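PDB 6JXG: beta-glucosidase from Chaetomella raphigera, which probably hydrolyses terminal, non-reducing beta-D-glucosyl residues with release of beta-D-glucose, as a secreted glycoside hydrolase family 3 enzyme of cellulose degradation. Local coordinates for residues L183-I197 with T217-V229. Numbering follows the deposited sequence.
Sequences LWPFADAIKANVASI and TILKGELDFQGFV
Phe225 and Ile197 meet where two neighbouring helix-strand units of the TIM-barrel-type N-terminal domain pack together, and the aromatic ring shows how one side chain can fill the angle between a parallel strand pair and the helices outside it. With CG anti to the backbone N (chi1 174°), the Phe225 ring is carried in between Ile190 and Ile197. Its CB lies near Ile190 CD1, and CG already sits beneath Ile197 CD1, which CD2 and CE2 also approach. Farther out, CD1 meets Ile190 CG1 at 3.9 Å, the two side chains crossing at about a right angle. CE1 comes within 3.3 Å of Val194 O, which approaches in the ring plane, and CZ ends against Ser196 CA. Both faces have neighbours as well: Ile197 CD1 stands 3.7 Å from the centroid of the Phe225 ring, only 6° off the normal, in a CH-pi contact, while Gly227 N lies over the opposite face. Cutting the side chain back to an alanine here would probably leave Ile197 CD1 and Ile190 CG1 facing a gap and take away the ring edge that Val194 O meets.

Away from the ring the apolar contact runs on from Ile197 past the end of helix 217-222 to Leu183. Leu223 CD1 touches Ile190 CD1 at 3.8 Å and also meets Leu183 CD1 tip to tip, and Leu219 closes on Ile197 CG2. On the strands, Ile197 N donates to Phe228 O (3.0 Å), whereas the Phe228 N to Ala195 O bond is weak; Ala195 O is also bonded by Ser291 OG. On the other sheet face Ser196 CB lies over the Phe228 ring. Backbone bonds thus fix the strand register, while buried hydrocarbon and ring contacts, with little side-chain polarity, join the helical segments and the strands.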
ATOM      1  N   LEU A 183       7.150   8.539   8.944  1.00  9.97           N
ATOM      2  CA  LEU A 183       6.154   8.468  10.045  1.00 11.00           C
ATOM      3  C   LEU A 183       4.720   8.848   9.677  1.00 11.18           C
ATOM      4  O   LEU A 183       3.741   8.329  10.257  1.00 10.75           O
ATOM      5  CB  LEU A 183       6.649   9.313  11.231  1.00 10.26           C
ATOM      6  CG  LEU A 183       5.864   9.089  12.540  1.00 11.16           C
ATOM      7  CD1 LEU A 183       6.077   7.671  13.022  1.00 10.91           C
ATOM      8  CD2 LEU A 183       6.294  10.145  13.571  1.00 11.91           C
ATOM      9  N   TRP A 184       4.599   9.746   8.701  1.00 11.35           N
ATOM     10  CA  TRP A 184       3.352  10.387   8.418  1.00 11.45           C
ATOM     11  C   TRP A 184       2.158   9.377   8.190  1.00 11.80           C
ATOM     12  O   TRP A 184       1.105   9.462   8.816  1.00 13.39           O
ATOM     13  CB  TRP A 184       3.567  11.330   7.293  1.00 11.53           C
ATOM     14  CG  TRP A 184       2.352  12.061   6.830  1.00 12.46           C
ATOM     15  CD1 TRP A 184       1.225  11.558   6.251  1.00 12.97           C
ATOM     16  CD2 TRP A 184       2.163  13.506   6.884  1.00 13.79           C
ATOM     17  NE1 TRP A 184       0.339  12.586   5.955  1.00 14.22           N
ATOM     18  CE2 TRP A 184       0.885  13.783   6.366  1.00 14.36           C
ATOM     19  CE3 TRP A 184       2.973  14.559   7.296  1.00 14.18           C
ATOM     20  CZ2 TRP A 184       0.395  15.077   6.242  1.00 17.05           C
ATOM     21  CZ3 TRP A 184       2.474  15.880   7.215  1.00 15.43           C
ATOM     22  CH2 TRP A 184       1.214  16.124   6.656  1.00 15.58           C
ATOM     23  N   PRO A 185       2.380   8.323   7.389  1.00 12.96           N
ATOM     24  CA  PRO A 185       1.271   7.363   7.266  1.00 11.98           C
ATOM     25  C   PRO A 185       1.010   6.567   8.509  1.00 11.84           C
ATOM     26  O   PRO A 185      -0.138   6.161   8.717  1.00 12.46           O
ATOM     27  CB  PRO A 185       1.686   6.430   6.169  1.00 13.89           C
ATOM     28  CG  PRO A 185       3.029   6.880   5.735  1.00 15.30           C
ATOM     29  CD  PRO A 185       3.455   8.119   6.421  1.00 12.91           C
ATOM     30  N   PHE A 186       2.033   6.322   9.331  1.00 12.03           N
ATOM     31  CA  PHE A 186       1.763   5.675  10.606  1.00 11.94           C
ATOM     32  C   PHE A 186       0.969   6.570  11.540  1.00 12.07           C
ATOM     33  O   PHE A 186       0.054   6.114  12.257  1.00 12.80           O
ATOM     34  CB  PHE A 186       3.038   5.192  11.289  1.00 12.43           C
ATOM     35  CG  PHE A 186       3.605   3.952  10.679  1.00 12.18           C
ATOM     36  CD1 PHE A 186       3.103   2.702  11.019  1.00 11.80           C
ATOM     37  CD2 PHE A 186       4.632   4.042   9.740  1.00 12.22           C
ATOM     38  CE1 PHE A 186       3.621   1.548  10.498  1.00 11.98           C
ATOM     39  CE2 PHE A 186       5.173   2.880   9.213  1.00 11.96           C
ATOM     40  CZ  PHE A 186       4.685   1.601   9.626  1.00 12.73           C
ATOM     41  N   ALA A 187       1.236   7.866  11.494  1.00 10.98           N
ATOM     42  CA  ALA A 187       0.435   8.810  12.319  1.00 12.01           C
ATOM     43  C   ALA A 187      -1.019   8.821  11.879  1.00 11.80           C
ATOM     44  O   ALA A 187      -1.941   8.754  12.740  1.00 12.36           O
ATOM     45  CB  ALA A 187       1.054  10.217  12.276  1.00 12.88           C
ATOM     46  N   ASP A 188      -1.265   8.842  10.560  1.00 11.86           N
ATOM     47  CA  ASP A 188      -2.668   8.723  10.030  1.00 11.52           C
ATOM     48  C   ASP A 188      -3.327   7.410  10.505  1.00 10.72           C
ATOM     49  O   ASP A 188      -4.483   7.356  10.922  1.00 10.74           O
ATOM     50  CB  ASP A 188      -2.738   8.799   8.497  1.00 12.16           C
ATOM     51  CG  ASP A 188      -2.780  10.247   7.952  1.00 13.21           C
ATOM     52  OD1 ASP A 188      -2.551  11.249   8.721  1.00 14.39           O
ATOM     53  OD2 ASP A 188      -3.127  10.360   6.785  1.00 13.55           O
ATOM     54  N   ALA A 189      -2.558   6.351  10.477  1.00 11.53           N
ATOM     55  CA  ALA A 189      -3.040   5.053  10.910  1.00 11.23           C
ATOM     56  C   ALA A 189      -3.438   5.038  12.375  1.00 12.42           C
ATOM     57  O   ALA A 189      -4.479   4.557  12.734  1.00 12.93           O
ATOM     58  CB  ALA A 189      -2.019   4.008  10.611  1.00 11.87           C
ATOM     59  N   ILE A 190      -2.585   5.538  13.224  1.00 12.25           N
ATOM     60  CA  ILE A 190      -2.907   5.713  14.626  1.00 11.79           C
ATOM     61  C   ILE A 190      -4.138   6.596  14.894  1.00 12.37           C
ATOM     62  O   ILE A 190      -5.013   6.208  15.708  1.00 13.21           O
ATOM     63  CB  ILE A 190      -1.667   6.219  15.371  1.00 12.04           C
ATOM     64  CG1 ILE A 190      -0.572   5.133  15.305  1.00 11.71           C
ATOM     65  CG2 ILE A 190      -2.007   6.571  16.791  1.00 11.29           C
ATOM     66  CD1 ILE A 190       0.856   5.521  15.711  1.00 12.23           C
ATOM     67  N   LYS A 191      -4.221   7.751  14.267  1.00 11.97           N
ATOM     68  CA  LYS A 191      -5.444   8.598  14.299  1.00 12.70           C
ATOM     69  C   LYS A 191      -6.685   7.841  13.875  1.00 14.18           C
ATOM     70  O   LYS A 191      -7.751   8.016  14.442  1.00 12.26           O
ATOM     71  CB  LYS A 191      -5.226   9.821  13.397  1.00 13.39           C
ATOM     72  CG  LYS A 191      -6.442  10.742  13.252  1.00 15.81           C
ATOM     73  CD  LYS A 191      -6.635  11.518  14.573  1.00 18.74           C
ATOM     74  CE  LYS A 191      -7.848  12.493  14.537  1.00 21.57           C
ATOM     75  NZ  LYS A 191      -9.038  11.945  13.856  1.00 24.26           N
ATOM     76  N   ALA A 192      -6.575   6.931  12.899  1.00 12.29           N
ATOM     77  CA  ALA A 192      -7.715   6.144  12.534  1.00 13.86           C
ATOM     78  C   ALA A 192      -7.978   4.934  13.496  1.00 11.45           C
ATOM     79  O   ALA A 192      -8.628   4.015  13.129  1.00 12.88           O
ATOM     80  CB  ALA A 192      -7.568   5.638  11.112  1.00 13.26           C
ATOM     81  N   ASN A 193      -7.300   4.893  14.635  1.00 12.29           N
ATOM     82  CA  ASN A 193      -7.549   3.870  15.717  1.00 12.01           C
ATOM     83  C   ASN A 193      -7.133   2.490  15.313  1.00 12.19           C
ATOM     84  O   ASN A 193      -7.675   1.492  15.752  1.00 11.97           O
ATOM     85  CB  ASN A 193      -8.986   3.891  16.203  1.00 12.43           C
ATOM     86  CG  ASN A 193      -9.282   5.147  17.007  1.00 13.78           C
ATOM     87  OD1 ASN A 193      -8.471   5.590  17.821  1.00 13.10           O
ATOM     88  ND2 ASN A 193     -10.407   5.760  16.723  1.00 14.13           N
ATOM     89  N   VAL A 194      -6.106   2.428  14.479  1.00 11.96           N
ATOM     90  CA  VAL A 194      -5.461   1.112  14.222  1.00 10.76           C
ATOM     91  C   VAL A 194      -5.180   0.327  15.515  1.00 10.47           C
ATOM     92  O   VAL A 194      -4.630   0.828  16.516  1.00 10.65           O
ATOM     93  CB  VAL A 194      -4.257   1.189  13.291  1.00 11.18           C
ATOM     94  CG1 VAL A 194      -3.004   1.581  14.044  1.00 12.35           C
ATOM     95  CG2 VAL A 194      -4.015  -0.145  12.557  1.00 11.27           C
ATOM     96  N   ALA A 195      -5.575  -0.940  15.496  1.00  9.68           N
ATOM     97  CA  ALA A 195      -5.468  -1.795  16.715  1.00  9.46           C
ATOM     98  C   ALA A 195      -4.065  -2.180  17.094  1.00  9.83           C
ATOM     99  O   ALA A 195      -3.736  -2.382  18.297  1.00  9.03           O
ATOM    100  CB  ALA A 195      -6.336  -3.046  16.518  1.00 10.22           C
ATOM    101  N   SER A 196      -3.210  -2.354  16.071  1.00 10.46           N
ATOM    102  CA  SER A 196      -1.838  -2.870  16.270  1.00 10.80           C
ATOM    103  C   SER A 196      -0.871  -2.306  15.228  1.00 10.91           C
ATOM    104  O   SER A 196      -1.290  -1.832  14.154  1.00 10.99           O
ATOM    105  CB  SER A 196      -1.789  -4.420  16.253  1.00 11.87           C
ATOM    106  OG  SER A 196      -2.101  -4.918  14.985  1.00 11.59           O
ATOM    107  N   ILE A 197       0.400  -2.330  15.565  1.00 10.41           N
ATOM    108  CA  ILE A 197       1.449  -1.914  14.642  1.00 10.65           C
ATOM    109  C   ILE A 197       2.537  -2.938  14.773  1.00  9.83           C
ATOM    110  O   ILE A 197       2.795  -3.441  15.871  1.00  9.81           O
ATOM    111  CB  ILE A 197       2.003  -0.516  15.061  1.00 12.07           C
ATOM    112  CG1 ILE A 197       0.950   0.600  14.776  1.00 12.39           C
ATOM    113  CG2 ILE A 197       3.312  -0.255  14.382  1.00 12.19           C
ATOM    114  CD1 ILE A 197       1.281   1.893  15.440  1.00 13.41           C
ATOM    115  N   THR A 217       8.777   5.917  22.773  1.00 13.44           N
ATOM    116  CA  THR A 217       8.871   7.406  22.719  1.00 12.99           C
ATOM    117  C   THR A 217       8.125   8.016  21.530  1.00 12.91           C
ATOM    118  O   THR A 217       7.500   9.073  21.643  1.00 13.45           O
ATOM    119  CB  THR A 217      10.330   7.867  22.723  1.00 13.41           C
ATOM    120  OG1 THR A 217      11.011   7.346  21.578  1.00 14.04           O
ATOM    121  CG2 THR A 217      11.014   7.370  23.993  1.00 14.39           C
ATOM    122  N   ILE A 218       8.131   7.336  20.375  1.00 12.16           N
ATOM    123  CA  ILE A 218       7.431   7.868  19.204  1.00 13.87           C
ATOM    124  C   ILE A 218       6.001   7.324  19.107  1.00 13.17           C
ATOM    125  O   ILE A 218       5.042   8.085  19.160  1.00 14.45           O
ATOM    126  CB  ILE A 218       8.171   7.562  17.911  1.00 14.79           C
ATOM    127  CG1 ILE A 218       9.634   8.081  17.953  1.00 19.45           C
ATOM    128  CG2 ILE A 218       7.376   8.089  16.725  1.00 15.87           C
ATOM    129  CD1 ILE A 218       9.760   9.554  18.322  1.00 20.97           C
ATOM    130  N   LEU A 219       5.838   5.996  18.962  1.00 12.97           N
ATOM    131  CA  LEU A 219       4.487   5.450  18.767  1.00 12.07           C
ATOM    132  C   LEU A 219       3.598   5.740  20.001  1.00 12.27           C
ATOM    133  O   LEU A 219       2.493   6.332  19.867  1.00 10.71           O
ATOM    134  CB  LEU A 219       4.556   3.938  18.545  1.00 13.27           C
ATOM    135  CG  LEU A 219       4.723   3.377  17.112  1.00 15.60           C
ATOM    136  CD1 LEU A 219       4.768   4.308  15.943  1.00 16.27           C
ATOM    137  CD2 LEU A 219       5.360   1.977  17.001  1.00 15.76           C
ATOM    138  N   LYS A 220       4.044   5.278  21.164  1.00 10.59           N
ATOM    139  CA  LYS A 220       3.204   5.388  22.357  1.00 12.20           C
ATOM    140  C   LYS A 220       3.250   6.746  23.052  1.00 13.66           C
ATOM    141  O   LYS A 220       2.300   7.071  23.794  1.00 14.26           O
ATOM    142  CB  LYS A 220       3.565   4.274  23.332  1.00 12.13           C
ATOM    143  CG  LYS A 220       3.409   2.886  22.689  1.00 12.43           C
ATOM    144  CD  LYS A 220       3.811   1.728  23.551  1.00 12.16           C
ATOM    145  CE  LYS A 220       3.343   0.402  22.962  1.00 13.10           C
ATOM    146  NZ  LYS A 220       3.801  -0.706  23.805  1.00 12.80           N
ATOM    147  N   GLY A 221       4.336   7.501  22.841  1.00 13.53           N
ATOM    148  CA  GLY A 221       4.517   8.850  23.470  1.00 14.29           C
ATOM    149  C   GLY A 221       3.994   9.955  22.545  1.00 14.59           C
ATOM    150  O   GLY A 221       2.872  10.436  22.724  1.00 13.92           O
ATOM    151  N   GLU A 222       4.783  10.285  21.524  1.00 16.24           N
ATOM    152  CA  GLU A 222       4.471  11.363  20.626  1.00 16.71           C
ATOM    153  C   GLU A 222       3.100  11.160  20.006  1.00 15.97           C
ATOM    154  O   GLU A 222       2.358  12.065  19.928  1.00 14.94           O
ATOM    155  CB  GLU A 222       5.483  11.555  19.488  1.00 20.38           C
ATOM    156  CG  GLU A 222       6.864  11.934  19.852  1.00 24.65           C
ATOM    157  CD  GLU A 222       7.691  12.539  18.672  1.00 30.94           C
ATOM    158  OE1 GLU A 222       8.787  13.022  18.998  1.00 22.89           O
ATOM    159  OE2 GLU A 222       7.257  12.510  17.512  1.00 34.13           O
ATOM    160  N   LEU A 223       2.835   9.958  19.539  1.00 14.49           N
ATOM    161  CA  LEU A 223       1.636   9.664  18.823  1.00 12.94           C
ATOM    162  C   LEU A 223       0.499   9.042  19.726  1.00 13.25           C
ATOM    163  O   LEU A 223      -0.601   8.818  19.234  1.00 10.94           O
ATOM    164  CB  LEU A 223       1.961   8.839  17.583  1.00 13.66           C
ATOM    165  CG  LEU A 223       2.930   9.492  16.558  1.00 13.13           C
ATOM    166  CD1 LEU A 223       3.191   8.553  15.427  1.00 13.96           C
ATOM    167  CD2 LEU A 223       2.294  10.787  16.046  1.00 14.18           C
ATOM    168  N   ASP A 224       0.780   8.806  21.026  1.00 13.24           N
ATOM    169  CA  ASP A 224      -0.226   8.376  21.969  1.00 14.07           C
ATOM    170  C   ASP A 224      -1.012   7.155  21.509  1.00 14.74           C
ATOM    171  O   ASP A 224      -2.222   7.041  21.748  1.00 15.22           O
ATOM    172  CB  ASP A 224      -1.139   9.546  22.252  1.00 16.55           C
ATOM    173  CG  ASP A 224      -1.876   9.426  23.584  1.00 17.93           C
ATOM    174  OD1 ASP A 224      -2.995   9.965  23.637  1.00 19.39           O
ATOM    175  OD2 ASP A 224      -1.387   8.725  24.483  1.00 18.14           O
ATOM    176  N   PHE A 225      -0.283   6.219  20.905  1.00 13.21           N
ATOM    177  CA  PHE A 225      -0.881   5.030  20.405  1.00 13.41           C
ATOM    178  C   PHE A 225      -1.404   4.176  21.581  1.00 14.27           C
ATOM    179  O   PHE A 225      -0.645   3.873  22.541  1.00 14.68           O
ATOM    180  CB  PHE A 225       0.188   4.286  19.622  1.00 13.14           C
ATOM    181  CG  PHE A 225      -0.230   2.912  19.136  1.00 13.86           C
ATOM    182  CD1 PHE A 225      -1.366   2.731  18.332  1.00 14.33           C
ATOM    183  CD2 PHE A 225       0.564   1.795  19.421  1.00 12.96           C
ATOM    184  CE1 PHE A 225      -1.705   1.439  17.855  1.00 13.04           C
ATOM    185  CE2 PHE A 225       0.161   0.523  18.997  1.00 13.94           C
ATOM    186  CZ  PHE A 225      -0.935   0.366  18.199  1.00 12.57           C
ATOM    187  N   GLN A 226      -2.663   3.768  21.496  1.00 14.03           N
ATOM    188  CA  GLN A 226      -3.329   3.024  22.575  1.00 14.09           C
ATOM    189  C   GLN A 226      -3.380   1.504  22.369  1.00 14.12           C
ATOM    190  O   GLN A 226      -3.621   0.783  23.343  1.00 14.51           O
ATOM    191  CB  GLN A 226      -4.742   3.550  22.799  1.00 13.66           C
ATOM    192  CG  GLN A 226      -4.832   5.025  23.165  1.00 16.03           C
ATOM    193  CD  GLN A 226      -4.224   5.265  24.515  1.00 17.22           C
ATOM    194  OE1 GLN A 226      -4.584   4.584  25.501  1.00 19.42           O
ATOM    195  NE2 GLN A 226      -3.267   6.186  24.590  1.00 17.32           N
ATOM    196  N   GLY A 227      -3.082   1.011  21.149  1.00 13.42           N
ATOM    197  CA  GLY A 227      -2.968  -0.392  20.888  1.00 12.07           C
ATOM    198  C   GLY A 227      -1.632  -1.036  21.251  1.00 11.66           C
ATOM    199  O   GLY A 227      -0.847  -0.551  22.106  1.00 10.95           O
ATOM    200  N   PHE A 228      -1.323  -2.101  20.542  1.00 10.40           N
ATOM    201  CA  PHE A 228      -0.238  -2.946  20.885  1.00 10.35           C
ATOM    202  C   PHE A 228       0.701  -3.100  19.676  1.00 10.54           C
ATOM    203  O   PHE A 228       0.279  -2.974  18.530  1.00 10.64           O
ATOM    204  CB  PHE A 228      -0.674  -4.287  21.425  1.00 10.24           C
ATOM    205  CG  PHE A 228      -1.245  -5.194  20.433  1.00 11.17           C
ATOM    206  CD1 PHE A 228      -0.451  -6.147  19.790  1.00 10.55           C
ATOM    207  CD2 PHE A 228      -2.637  -5.162  20.170  1.00 10.49           C
ATOM    208  CE1 PHE A 228      -0.999  -7.010  18.877  1.00 11.33           C
ATOM    209  CE2 PHE A 228      -3.194  -6.042  19.281  1.00 10.71           C
ATOM    210  CZ  PHE A 228      -2.396  -7.013  18.634  1.00 11.44           C
ATOM    211  N   VAL A 229       1.970  -3.277  19.999  1.00 10.27           N
ATOM    212  CA  VAL A 229       3.036  -3.523  19.005  1.00 10.54           C
ATOM    213  C   VAL A 229       3.401  -4.982  18.946  1.00 10.41           C
ATOM    214  O   VAL A 229       3.663  -5.597  19.954  1.00  9.71           O
ATOM    215  CB  VAL A 229       4.289  -2.681  19.346  1.00 10.66           C
ATOM    216  CG1 VAL A 229       5.329  -2.938  18.261  1.00 10.76           C
ATOM    217  CG2 VAL A 229       3.915  -1.194  19.372  1.00 10.63           C
TER